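Local coordinates for butyrophilin subfamily 1 member A1 (PDB 4HH8), which probably takes part in milk-fat droplet secretion and probably restrains T-cell proliferation, and is represented here by its two extracellular immunoglobulin-like domains, at residues E33-L38 / A121-K126; G46-W51 / R109-Q114; R78-L83 / V95-V100; W155-Q160 / N208-Q213. The protein carries 1 engineered substitution. All blocks are in the same frame, centred on the assembly; numbering follows the deposited sequence.

Interaction 1: residues E33-L38 / A121-K126; sequences ELPCRL and AIVHLK
Val123 of segment 121-126 points into Leu34, Pro35 and Cys36 of segment 33-38, and this is where the two sheets of the V-type immunoglobulin sandwich meet face to face. The strand axes come no closer than 7.6 Å and run nearly antiparallel, at 162°. No hydrogen bond passes between the segments: each strand pairs within its own sheet, and side chains fill the space between.

The tight part is centred on the two branches of Val123. CG1 stands anti to the backbone N (chi1 -163°) and drops toward Leu34 and Pro35, while CG2 is turned to the sulfur of Cys36. Val123 CG1 lies 4.1 Å from Leu34 CB, and Pro35 CD comes to CG1 from the other strand with the two side chains crossing at about a right angle. Val123 CG2 also sits 3.5 Å from Pro35 O, an apolar methyl against a backbone carbonyl. Farther along, packing is by a single methyl pair, Leu34 CD1 to Leu125 CD1 at 4.2 Å. Ile24 of strand 24-27 packs against Pro35, Val123 and Leu125.

Alternation along the strands sets the solvent side apart. The CB atoms of Glu33, Ile122 and His124 point away from the opposite segment; Glu33 is exposed, while Ile122 and His124 are only partly so, Ile122 CG2 lying over one face of the imidazole. Inside, the disulfide from Cys36 to Cys110 ties the sheets together, and Cys36 SG lies 3.4 Å from Val123 CG2.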
# COMPACT_ATOMS: atom_id res chain seq x y z
N GLU A 33 -4.06 -8.37 -7.46
CA GLU A 33 -3.75 -9.02 -8.71
C GLU A 33 -2.75 -8.18 -9.45
O GLU A 33 -2.97 -6.99 -9.61
CB GLU A 33 -5.03 -9.24 -9.54
CG GLU A 33 -5.97 -10.27 -8.82
CD GLU A 33 -7.15 -10.74 -9.71
OE1 GLU A 33 -7.10 -10.55 -10.93
OE2 GLU A 33 -8.15 -11.26 -9.17
N LEU A 34 -1.65 -8.81 -9.88
CA LEU A 34 -0.56 -8.20 -10.62
C LEU A 34 -0.60 -8.67 -12.06
O LEU A 34 -0.10 -9.73 -12.36
CB LEU A 34 0.78 -8.56 -10.02
CG LEU A 34 1.18 -7.89 -8.70
CD1 LEU A 34 0.02 -7.73 -7.73
CD2 LEU A 34 2.30 -8.68 -8.06
N PRO A 35 -1.17 -7.87 -12.96
CA PRO A 35 -1.40 -8.33 -14.36
C PRO A 35 -0.23 -8.03 -15.24
O PRO A 35 0.54 -7.11 -14.95
CB PRO A 35 -2.63 -7.55 -14.80
CG PRO A 35 -2.67 -6.27 -13.80
CD PRO A 35 -1.62 -6.48 -12.73
N CYS A 36 -0.03 -8.85 -16.25
CA CYS A 36 0.87 -8.56 -17.35
C CYS A 36 0.28 -9.28 -18.56
O CYS A 36 -0.42 -10.29 -18.41
CB CYS A 36 2.28 -9.07 -17.09
SG CYS A 36 3.21 -8.12 -15.90
N ARG A 37 0.53 -8.74 -19.74
CA ARG A 37 -0.03 -9.33 -20.96
C ARG A 37 0.98 -9.33 -22.09
O ARG A 37 1.90 -8.51 -22.13
CB ARG A 37 -1.34 -8.64 -21.39
CG ARG A 37 -1.24 -7.13 -21.61
CD ARG A 37 -2.38 -6.51 -22.44
NE ARG A 37 -1.98 -5.15 -22.89
CZ ARG A 37 -2.80 -4.16 -23.27
NH1 ARG A 37 -4.13 -4.32 -23.27
NH2 ARG A 37 -2.28 -2.99 -23.64
N LEU A 38 0.79 -10.29 -23.00
CA LEU A 38 1.57 -10.34 -24.22
C LEU A 38 1.10 -9.29 -25.21
O LEU A 38 -0.10 -8.99 -25.25
CB LEU A 38 1.46 -11.73 -24.85
CG LEU A 38 2.29 -12.83 -24.15
CD1 LEU A 38 2.19 -14.16 -24.90
CD2 LEU A 38 3.76 -12.44 -23.94
N ALA A 121 8.31 -7.37 -17.98
CA ALA A 121 7.78 -6.05 -17.66
C ALA A 121 7.77 -5.90 -16.17
O ALA A 121 8.17 -6.81 -15.46
CB ALA A 121 6.39 -5.89 -18.23
N ILE A 122 7.29 -4.76 -15.71
CA ILE A 122 7.36 -4.35 -14.33
C ILE A 122 5.95 -4.08 -13.87
O ILE A 122 5.18 -3.49 -14.61
CB ILE A 122 8.23 -3.05 -14.21
CG1 ILE A 122 9.70 -3.40 -14.44
CG2 ILE A 122 8.05 -2.34 -12.85
CD1 ILE A 122 10.61 -2.20 -14.66
N VAL A 123 5.59 -4.58 -12.69
CA VAL A 123 4.34 -4.20 -12.02
C VAL A 123 4.68 -3.65 -10.64
O VAL A 123 5.52 -4.22 -9.92
CB VAL A 123 3.38 -5.40 -11.83
CG1 VAL A 123 1.92 -4.92 -11.52
CG2 VAL A 123 3.37 -6.29 -13.02
N HIS A 124 4.07 -2.53 -10.28
CA HIS A 124 4.33 -1.94 -8.99
C HIS A 124 3.13 -2.28 -8.17
O HIS A 124 2.02 -2.02 -8.59
CB HIS A 124 4.53 -0.42 -9.07
CG HIS A 124 5.72 -0.01 -9.88
ND1 HIS A 124 7.02 -0.09 -9.39
CD2 HIS A 124 5.82 0.49 -11.14
CE1 HIS A 124 7.86 0.35 -10.32
NE2 HIS A 124 7.16 0.70 -11.39
N LEU A 125 3.35 -2.93 -7.03
CA LEU A 125 2.29 -3.07 -6.03
C LEU A 125 2.41 -1.96 -5.00
O LEU A 125 3.46 -1.74 -4.42
CB LEU A 125 2.38 -4.43 -5.34
CG LEU A 125 1.24 -4.64 -4.35
CD1 LEU A 125 -0.12 -4.52 -5.05
CD2 LEU A 125 1.39 -5.97 -3.65
N LYS A 126 1.33 -1.22 -4.78
CA LYS A 126 1.32 -0.20 -3.73
C LYS A 126 0.35 -0.62 -2.67
O LYS A 126 -0.81 -0.68 -2.94
CB LYS A 126 0.85 1.16 -4.28
CG LYS A 126 1.86 1.90 -5.16
CD LYS A 126 2.99 2.45 -4.37
CE LYS A 126 3.73 3.47 -5.16
NZ LYS A 126 4.79 3.97 -4.29

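Interaction 2: residues G46-W51 / R109-Q114; sequences GMELRW and RCFFRQ
Met47, built as selenomethionine, bends at its last torsion (chi3 78°) and lays its terminal methyl against the backbone of the facing strand, Met47 CE coming within 3.3 Å of Arg113 C. The bend at chi3 places only the methyl; the selenium, set by the two torsions before it, stands at the edge of the Phe112 ring, Met47 SE 4.1 Å from Phe112 CD1, a Met-aromatic contact. Leu49 takes a face of that ring instead, its CD2 standing 3.9 Å from the Phe112 centroid.

Behind these side chains the backbones form a regular antiparallel ladder. Glu48 pairs with Arg113 and Arg50 with Phe111 as hydrogen-bonded pairs, with Arg50 N to Phe111 O at 2.8 Å; Leu49-Phe112 and Trp51-Cys110 alternate with them as non-hydrogen-bonded pairs.

On the face carrying Glu48, Arg50, Phe111 and Arg113, Glu48 OE2 lies at the edge of the Arg50 guanidinium, in its plane. The link is a long salt bridge, Arg50 NE to Glu48 OE2 at 3.4 Å, and both its N-H bonds are weak; Arg50 NH1 has a firmer partner in Val56 O. Glu48 OE2 also meets the edge of the Phe111 ring, 3.5 Å from its CE2.

On the buried face Cys110 CB sits over the five-membered ring of Trp51, 3.7 Å from NE1. A core tryptophan packed beside the intersheet disulfide, here Cys110 to Cys36, is the hallmark of the immunoglobulin fold.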
# COMPACT_ATOMS: atom_id res chain seq x y z
N GLY A 46 0.84 -22.60 -21.57
CA GLY A 46 2.03 -23.48 -21.72
C GLY A 46 3.37 -22.79 -21.65
O GLY A 46 4.41 -23.44 -21.73
N MSE A 47 3.36 -21.47 -21.52
CA MSE A 47 4.58 -20.69 -21.44
C MSE A 47 5.11 -20.74 -20.02
O MSE A 47 4.38 -21.03 -19.10
CB MSE A 47 4.30 -19.23 -21.79
CG MSE A 47 4.12 -18.99 -23.26
SE MSE A 47 4.20 -17.08 -23.66
CE MSE A 47 6.09 -16.71 -23.60
N GLU A 48 6.38 -20.44 -19.84
CA GLU A 48 6.86 -20.19 -18.50
C GLU A 48 6.45 -18.78 -18.11
O GLU A 48 6.84 -17.81 -18.77
CB GLU A 48 8.39 -20.36 -18.39
CG GLU A 48 8.95 -19.93 -17.01
CD GLU A 48 10.48 -19.97 -16.94
OE1 GLU A 48 11.07 -20.92 -17.48
OE2 GLU A 48 11.10 -19.06 -16.32
N LEU A 49 5.65 -18.71 -17.04
CA LEU A 49 5.18 -17.47 -16.41
C LEU A 49 5.86 -17.33 -15.05
O LEU A 49 5.63 -18.17 -14.19
CB LEU A 49 3.67 -17.51 -16.20
CG LEU A 49 2.83 -17.88 -17.45
CD1 LEU A 49 1.38 -18.08 -17.11
CD2 LEU A 49 2.97 -16.88 -18.61
N ARG A 50 6.69 -16.31 -14.86
CA ARG A 50 7.42 -16.13 -13.60
C ARG A 50 7.20 -14.73 -13.05
O ARG A 50 7.48 -13.75 -13.74
CB ARG A 50 8.92 -16.35 -13.81
CG ARG A 50 9.75 -16.21 -12.53
CD ARG A 50 11.28 -16.22 -12.78
NE ARG A 50 11.69 -17.52 -13.30
CZ ARG A 50 12.19 -18.53 -12.59
NH1 ARG A 50 12.37 -18.42 -11.27
NH2 ARG A 50 12.49 -19.67 -13.20
N TRP A 51 6.71 -14.61 -11.83
CA TRP A 51 6.73 -13.31 -11.17
C TRP A 51 7.82 -13.36 -10.10
O TRP A 51 7.97 -14.36 -9.41
CB TRP A 51 5.38 -12.99 -10.53
CG TRP A 51 4.40 -12.32 -11.41
CD1 TRP A 51 4.00 -11.04 -11.33
CD2 TRP A 51 3.66 -12.91 -12.48
NE1 TRP A 51 3.05 -10.78 -12.28
CE2 TRP A 51 2.82 -11.91 -13.00
CE3 TRP A 51 3.58 -14.21 -13.00
CZ2 TRP A 51 1.95 -12.13 -14.06
CZ3 TRP A 51 2.70 -14.44 -14.06
CH2 TRP A 51 1.89 -13.40 -14.58
N ARG A 109 8.53 -8.09 -11.12
CA ARG A 109 8.77 -8.27 -12.53
C ARG A 109 8.02 -9.50 -13.04
O ARG A 109 8.01 -10.55 -12.39
CB ARG A 109 10.28 -8.38 -12.80
CG ARG A 109 11.04 -7.08 -12.49
CD ARG A 109 12.38 -7.07 -13.24
NE ARG A 109 13.21 -5.88 -13.02
CZ ARG A 109 13.28 -4.82 -13.83
NH1 ARG A 109 12.55 -4.77 -14.94
NH2 ARG A 109 14.08 -3.80 -13.53
N CYS A 110 7.38 -9.37 -14.20
CA CYS A 110 6.69 -10.51 -14.82
C CYS A 110 7.42 -10.96 -16.05
O CYS A 110 7.58 -10.19 -17.00
CB CYS A 110 5.26 -10.16 -15.18
SG CYS A 110 5.14 -8.70 -16.27
N PHE A 111 7.81 -12.23 -16.05
CA PHE A 111 8.62 -12.82 -17.09
C PHE A 111 7.83 -13.94 -17.79
O PHE A 111 7.27 -14.81 -17.12
CB PHE A 111 9.87 -13.35 -16.40
CG PHE A 111 10.84 -14.05 -17.29
CD1 PHE A 111 11.80 -13.33 -18.01
CD2 PHE A 111 10.87 -15.44 -17.34
CE1 PHE A 111 12.73 -13.99 -18.81
CE2 PHE A 111 11.78 -16.12 -18.13
CZ PHE A 111 12.72 -15.39 -18.86
N PHE A 112 7.78 -13.87 -19.12
CA PHE A 112 7.12 -14.85 -19.99
C PHE A 112 8.19 -15.49 -20.85
O PHE A 112 8.92 -14.77 -21.51
CB PHE A 112 6.17 -14.15 -20.95
CG PHE A 112 4.90 -13.68 -20.34
CD1 PHE A 112 3.69 -14.19 -20.77
CD2 PHE A 112 4.90 -12.70 -19.37
CE1 PHE A 112 2.50 -13.73 -20.22
CE2 PHE A 112 3.71 -12.25 -18.80
CZ PHE A 112 2.52 -12.75 -19.22
N ARG A 113 8.26 -16.82 -20.89
CA ARG A 113 9.22 -17.52 -21.75
C ARG A 113 8.60 -18.66 -22.56
O ARG A 113 7.88 -19.49 -22.00
CB ARG A 113 10.42 -18.07 -20.97
CG ARG A 113 11.19 -19.21 -21.74
CD ARG A 113 12.36 -19.82 -20.97
NE ARG A 113 13.42 -18.83 -20.84
CZ ARG A 113 14.59 -19.03 -20.23
NH1 ARG A 113 14.90 -20.21 -19.67
NH2 ARG A 113 15.47 -18.02 -20.18
N GLN A 114 8.89 -18.68 -23.86
CA GLN A 114 8.64 -19.84 -24.71
C GLN A 114 9.95 -20.25 -25.38
O GLN A 114 10.51 -19.51 -26.19
CB GLN A 114 7.54 -19.56 -25.73
CG GLN A 114 6.77 -20.80 -26.16
CD GLN A 114 5.62 -20.46 -27.12
OE1 GLN A 114 5.83 -19.84 -28.18
NE2 GLN A 114 4.40 -20.85 -26.74

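Interaction 3: residues R78-L83 / V95-V100; sequences RGRVSL and VRIQEV
Val81 faces Ile97, Ser82 faces Arg96 and Leu83 faces Val95 in an antiparallel hairpin whose short strands run at 155° to each other. Ser82 and Arg96 form the hydrogen-bonded pair, with Arg96 N to Ser82 O at 2.8 Å. One step beyond the strand ends the ladder gains a further rung, Gln98 N to Arg80 O, also 2.8 Å.

Arg80 dominates the side-chain contact. Its CG is wedged between the backbone N and the carbonyl carbon (chi1 49°), and a second bend at chi3 swings the guanidinium across to the backbone of the other segment. There Arg80 NH2 donates to Gln98 O at 3.0 Å, from 20° out of the carbonyl plane; NE to the same oxygen and NH2 to Glu99 O are weak additions. Ile97 CG2 covers one face of the group, 3.7 Å from Arg80 NH2. Asp104 completes the grip through a salt bridge to NH2, an arginine-aspartate pair familiar from V-type domains. Shortening this side chain to alanine is likely to leave Asp104 without its charge partner and Gln98 O without the guanidinium that holds the turn after the strand.

Across the ladder, a water joins Ser82 OG (2.7 Å) to Arg96 O (2.9 Å), while the guanidinium of Arg96 is engaged by Asp31.

Strand 81-85 is the edge of its sheet; strand 92-97 lies between it and strand 32-39, where Ile97 packs on Leu34. From the opposing sheet, Phe61 covers Val81, Leu83 and Val95, and Trp51 of strand 48-52 also packs on Val95.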
# COMPACT_ATOMS: atom_id res chain seq x y z
N ARG A 78 4.49 -19.00 -1.01
CA ARG A 78 3.85 -20.30 -1.21
C ARG A 78 2.56 -20.39 -0.50
O ARG A 78 2.49 -20.06 0.67
CB ARG A 78 4.72 -21.41 -0.64
CG ARG A 78 5.47 -22.20 -1.66
CD ARG A 78 6.32 -23.17 -0.89
NE ARG A 78 7.64 -23.29 -1.48
CZ ARG A 78 8.75 -23.57 -0.79
NH1 ARG A 78 8.69 -23.72 0.54
NH2 ARG A 78 9.91 -23.68 -1.43
N GLY A 79 1.54 -20.88 -1.18
CA GLY A 79 0.24 -21.06 -0.54
C GLY A 79 -0.62 -19.79 -0.48
O GLY A 79 -1.77 -19.87 -0.06
N ARG A 80 -0.09 -18.64 -0.90
CA ARG A 80 -0.92 -17.42 -0.99
C ARG A 80 -0.92 -16.80 -2.40
O ARG A 80 -1.45 -15.72 -2.61
CB ARG A 80 -0.51 -16.39 0.09
CG ARG A 80 0.99 -16.12 0.19
CD ARG A 80 1.42 -15.30 1.46
NE ARG A 80 0.81 -13.99 1.46
CZ ARG A 80 1.44 -12.83 1.27
NH1 ARG A 80 2.77 -12.74 1.17
NH2 ARG A 80 0.70 -11.74 1.26
N VAL A 81 -0.31 -17.51 -3.36
CA VAL A 81 -0.23 -17.04 -4.76
C VAL A 81 -0.92 -18.02 -5.71
O VAL A 81 -0.92 -19.23 -5.47
CB VAL A 81 1.23 -16.83 -5.25
CG1 VAL A 81 1.92 -15.75 -4.44
CG2 VAL A 81 2.04 -18.14 -5.17
N SER A 82 -1.50 -17.48 -6.78
CA SER A 82 -2.18 -18.27 -7.80
C SER A 82 -2.31 -17.48 -9.08
O SER A 82 -2.34 -16.26 -9.06
CB SER A 82 -3.58 -18.77 -7.33
OG SER A 82 -4.48 -17.69 -7.11
N LEU A 83 -2.42 -18.20 -10.19
CA LEU A 83 -2.45 -17.62 -11.50
C LEU A 83 -3.88 -17.27 -11.80
O LEU A 83 -4.76 -18.11 -11.62
CB LEU A 83 -1.98 -18.65 -12.53
CG LEU A 83 -1.78 -18.16 -13.96
CD1 LEU A 83 -0.78 -17.00 -14.00
CD2 LEU A 83 -1.35 -19.34 -14.80
N VAL A 95 -1.02 -12.68 -11.35
CA VAL A 95 -0.77 -13.46 -10.15
C VAL A 95 -1.60 -12.79 -9.09
O VAL A 95 -1.50 -11.57 -8.93
CB VAL A 95 0.73 -13.47 -9.76
CG1 VAL A 95 0.94 -14.01 -8.33
CG2 VAL A 95 1.47 -14.38 -10.70
N ARG A 96 -2.46 -13.58 -8.44
CA ARG A 96 -3.22 -13.15 -7.29
C ARG A 96 -2.39 -13.41 -6.02
O ARG A 96 -1.96 -14.55 -5.77
CB ARG A 96 -4.56 -13.87 -7.22
CG ARG A 96 -5.50 -13.25 -6.15
CD ARG A 96 -6.94 -13.80 -6.18
NE ARG A 96 -7.00 -15.24 -5.98
CZ ARG A 96 -7.74 -15.88 -5.07
NH1 ARG A 96 -8.53 -15.21 -4.22
NH2 ARG A 96 -7.71 -17.22 -5.00
N ILE A 97 -2.13 -12.35 -5.26
CA ILE A 97 -1.49 -12.49 -3.96
C ILE A 97 -2.54 -12.28 -2.89
O ILE A 97 -3.15 -11.22 -2.83
CB ILE A 97 -0.32 -11.53 -3.75
CG1 ILE A 97 0.62 -11.58 -4.95
CG2 ILE A 97 0.45 -11.90 -2.44
CD1 ILE A 97 1.76 -10.60 -4.87
N GLN A 98 -2.75 -13.30 -2.07
CA GLN A 98 -3.78 -13.22 -1.03
C GLN A 98 -3.24 -12.62 0.23
O GLN A 98 -2.03 -12.74 0.52
CB GLN A 98 -4.31 -14.61 -0.70
CG GLN A 98 -5.08 -15.21 -1.85
CD GLN A 98 -5.64 -16.58 -1.52
OE1 GLN A 98 -5.05 -17.34 -0.73
NE2 GLN A 98 -6.78 -16.90 -2.12
N GLU A 99 -4.14 -11.97 0.97
CA GLU A 99 -3.82 -11.41 2.27
C GLU A 99 -2.58 -10.52 2.22
O GLU A 99 -1.54 -10.81 2.86
CB GLU A 99 -3.71 -12.52 3.32
CG GLU A 99 -5.00 -12.62 4.16
CD GLU A 99 -5.62 -14.03 4.17
OE1 GLU A 99 -5.08 -14.91 4.89
OE2 GLU A 99 -6.65 -14.26 3.47
N VAL A 100 -2.70 -9.44 1.44
CA VAL A 100 -1.59 -8.51 1.23
C VAL A 100 -1.11 -7.93 2.56
O VAL A 100 -1.92 -7.57 3.40
CB VAL A 100 -1.97 -7.41 0.23
CG1 VAL A 100 -1.11 -6.16 0.41
CG2 VAL A 100 -1.87 -7.97 -1.17
O HOH W 1 -3.81 -16.56 -4.72

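Interaction 4: residues W155-Q160 / N208-Q213; sequences WYPEPQ and NLLLGQ
Asn208 extends its CG away from its own backbone N (chi1 -171°), and the twist at chi2 (-50°) turns Asn208 ND2 to Tyr156 O, 2.6 Å off. The bond is bent to 129° at the hydrogen and so weak, and ND2 has a better partner in Ala129 O. Past the same residue slides the indole of Trp155, its CE3 4.0 Å from Asn208 CB. The other end of the amide faces its own loop: Asn208 OD1 accepts from Leu211 N at 3.1 Å, nearly straight at the hydrogen but with the donor well above the carbonyl plane.

That is an Asx motif, and with Gly212 and Gln213 both facing Asn208 in a G1 bulge it shapes the turn between the last two strands of the second immunoglobulin domain. The facing loop carries a cis peptide before Pro157, as in constant-type domains. Putting an alanine at Asn208 would probably leave Leu211 N and Ala129 O without this partner and allow the turn more freedom.

Leu210 CD2 packs on Pro157 CD at 3.7 Å, the side chains crossing at about a right angle. Water 2 bridges the loops, donating to Glu158 O and accepting from Leu209 N.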
# COMPACT_ATOMS: atom_id res chain seq x y z
N TRP A 155 -1.59 2.83 10.07
CA TRP A 155 -1.62 3.40 8.73
C TRP A 155 -0.49 2.86 7.93
O TRP A 155 0.57 2.62 8.45
CB TRP A 155 -1.51 4.92 8.78
CG TRP A 155 -2.60 5.51 9.55
CD1 TRP A 155 -2.70 5.55 10.92
CD2 TRP A 155 -3.81 6.08 9.03
NE1 TRP A 155 -3.88 6.15 11.27
CE2 TRP A 155 -4.58 6.49 10.14
CE3 TRP A 155 -4.28 6.35 7.73
CZ2 TRP A 155 -5.83 7.11 9.99
CZ3 TRP A 155 -5.51 6.98 7.59
CH2 TRP A 155 -6.29 7.32 8.71
N TYR A 156 -0.72 2.69 6.63
CA TYR A 156 0.36 2.37 5.75
C TYR A 156 0.09 3.05 4.41
O TYR A 156 -1.03 3.01 3.93
CB TYR A 156 0.57 0.84 5.63
CG TYR A 156 1.89 0.56 4.98
CD1 TYR A 156 3.06 0.45 5.75
CD2 TYR A 156 2.01 0.51 3.60
CE1 TYR A 156 4.30 0.24 5.15
CE2 TYR A 156 3.25 0.31 2.99
CZ TYR A 156 4.37 0.19 3.77
OH TYR A 156 5.57 -0.00 3.15
N PRO A 157 1.09 3.73 3.82
CA PRO A 157 2.42 4.01 4.36
C PRO A 157 2.32 5.14 5.39
O PRO A 157 1.26 5.28 6.04
CB PRO A 157 3.23 4.42 3.09
CG PRO A 157 2.11 5.16 2.16
CD PRO A 157 0.89 4.28 2.44
N GLU A 158 3.40 5.90 5.59
CA GLU A 158 3.37 7.04 6.49
C GLU A 158 2.16 7.93 6.15
O GLU A 158 2.03 8.38 5.02
CB GLU A 158 4.67 7.86 6.36
CG GLU A 158 5.94 7.13 6.89
CD GLU A 158 6.65 6.24 5.82
OE1 GLU A 158 6.05 5.82 4.81
OE2 GLU A 158 7.84 5.98 5.98
N PRO A 159 1.28 8.17 7.12
CA PRO A 159 0.09 9.00 6.92
C PRO A 159 0.41 10.50 7.19
O PRO A 159 1.39 10.83 7.87
CB PRO A 159 -0.87 8.45 7.99
CG PRO A 159 0.12 8.16 9.14
CD PRO A 159 1.32 7.58 8.49
N GLN A 160 -0.40 11.39 6.64
CA GLN A 160 -0.20 12.82 6.80
C GLN A 160 -1.13 13.30 7.88
O GLN A 160 -2.24 12.77 8.02
CB GLN A 160 -0.50 13.53 5.46
CG GLN A 160 -0.84 15.07 5.50
CD GLN A 160 -1.36 15.58 4.13
OE1 GLN A 160 -2.54 15.87 3.97
NE2 GLN A 160 -0.48 15.63 3.15
N ASN A 208 -4.45 9.01 4.53
CA ASN A 208 -3.66 8.14 3.67
C ASN A 208 -3.67 8.73 2.24
O ASN A 208 -4.67 8.63 1.53
CB ASN A 208 -4.26 6.74 3.71
CG ASN A 208 -3.41 5.72 3.04
OD1 ASN A 208 -2.98 5.92 1.92
ND2 ASN A 208 -3.16 4.57 3.72
N LEU A 209 -2.53 9.30 1.84
CA LEU A 209 -2.36 10.00 0.53
C LEU A 209 -2.47 9.08 -0.69
O LEU A 209 -2.92 9.48 -1.74
CB LEU A 209 -1.02 10.71 0.49
CG LEU A 209 -0.88 11.74 1.61
CD1 LEU A 209 0.49 12.38 1.50
CD2 LEU A 209 -1.95 12.76 1.41
N LEU A 210 -2.10 7.82 -0.50
CA LEU A 210 -2.18 6.80 -1.51
C LEU A 210 -3.62 6.38 -1.83
O LEU A 210 -4.00 6.25 -3.01
CB LEU A 210 -1.38 5.61 -0.99
CG LEU A 210 -0.91 4.51 -1.91
CD1 LEU A 210 -0.31 5.06 -3.23
CD2 LEU A 210 0.12 3.70 -1.12
N LEU A 211 -4.44 6.19 -0.80
CA LEU A 211 -5.88 5.98 -1.01
C LEU A 211 -6.68 7.25 -1.24
O LEU A 211 -7.80 7.17 -1.74
CB LEU A 211 -6.51 5.24 0.19
CG LEU A 211 -6.03 3.83 0.53
CD1 LEU A 211 -6.67 3.33 1.80
CD2 LEU A 211 -6.31 2.87 -0.60
N GLY A 212 -6.15 8.42 -0.88
CA GLY A 212 -6.92 9.66 -0.91
C GLY A 212 -8.10 9.56 0.07
O GLY A 212 -9.24 9.95 -0.26
N GLN A 213 -7.82 9.03 1.27
CA GLN A 213 -8.84 8.87 2.31
C GLN A 213 -8.34 9.37 3.66
O GLN A 213 -7.19 9.12 4.04
CB GLN A 213 -9.27 7.40 2.44
CG GLN A 213 -9.87 6.75 1.18
CD GLN A 213 -10.23 5.28 1.39
OE1 GLN A 213 -10.00 4.73 2.46
NE2 GLN A 213 -10.81 4.65 0.37
O HOH W 2 0.13 8.44 3.03

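How the interactions relate
Interactions 1, 2 and 3 share the N-terminal V-type domain, their centres 12 to 16 Å apart. Along the chain, interaction 3 falls within the span of interaction 2, and that within the span of interaction 1, while interaction 4 follows all three. Interactions 2 and 3 are ladders within opposite sheets, and interaction 1 packs one sheet on the other. The Cys36-Cys110 disulfide joins interactions 1 and 2, and Leu34 N hydrogen-bonds to Val95 O between 1 and 3. The first three thus hold one sandwich together, while interaction 4 lies where the second domain meets the end of strand 117-128: Leu210 touches Lys126 of interaction 1, whereas interaction 2 is about 17 Å away between nearest atoms.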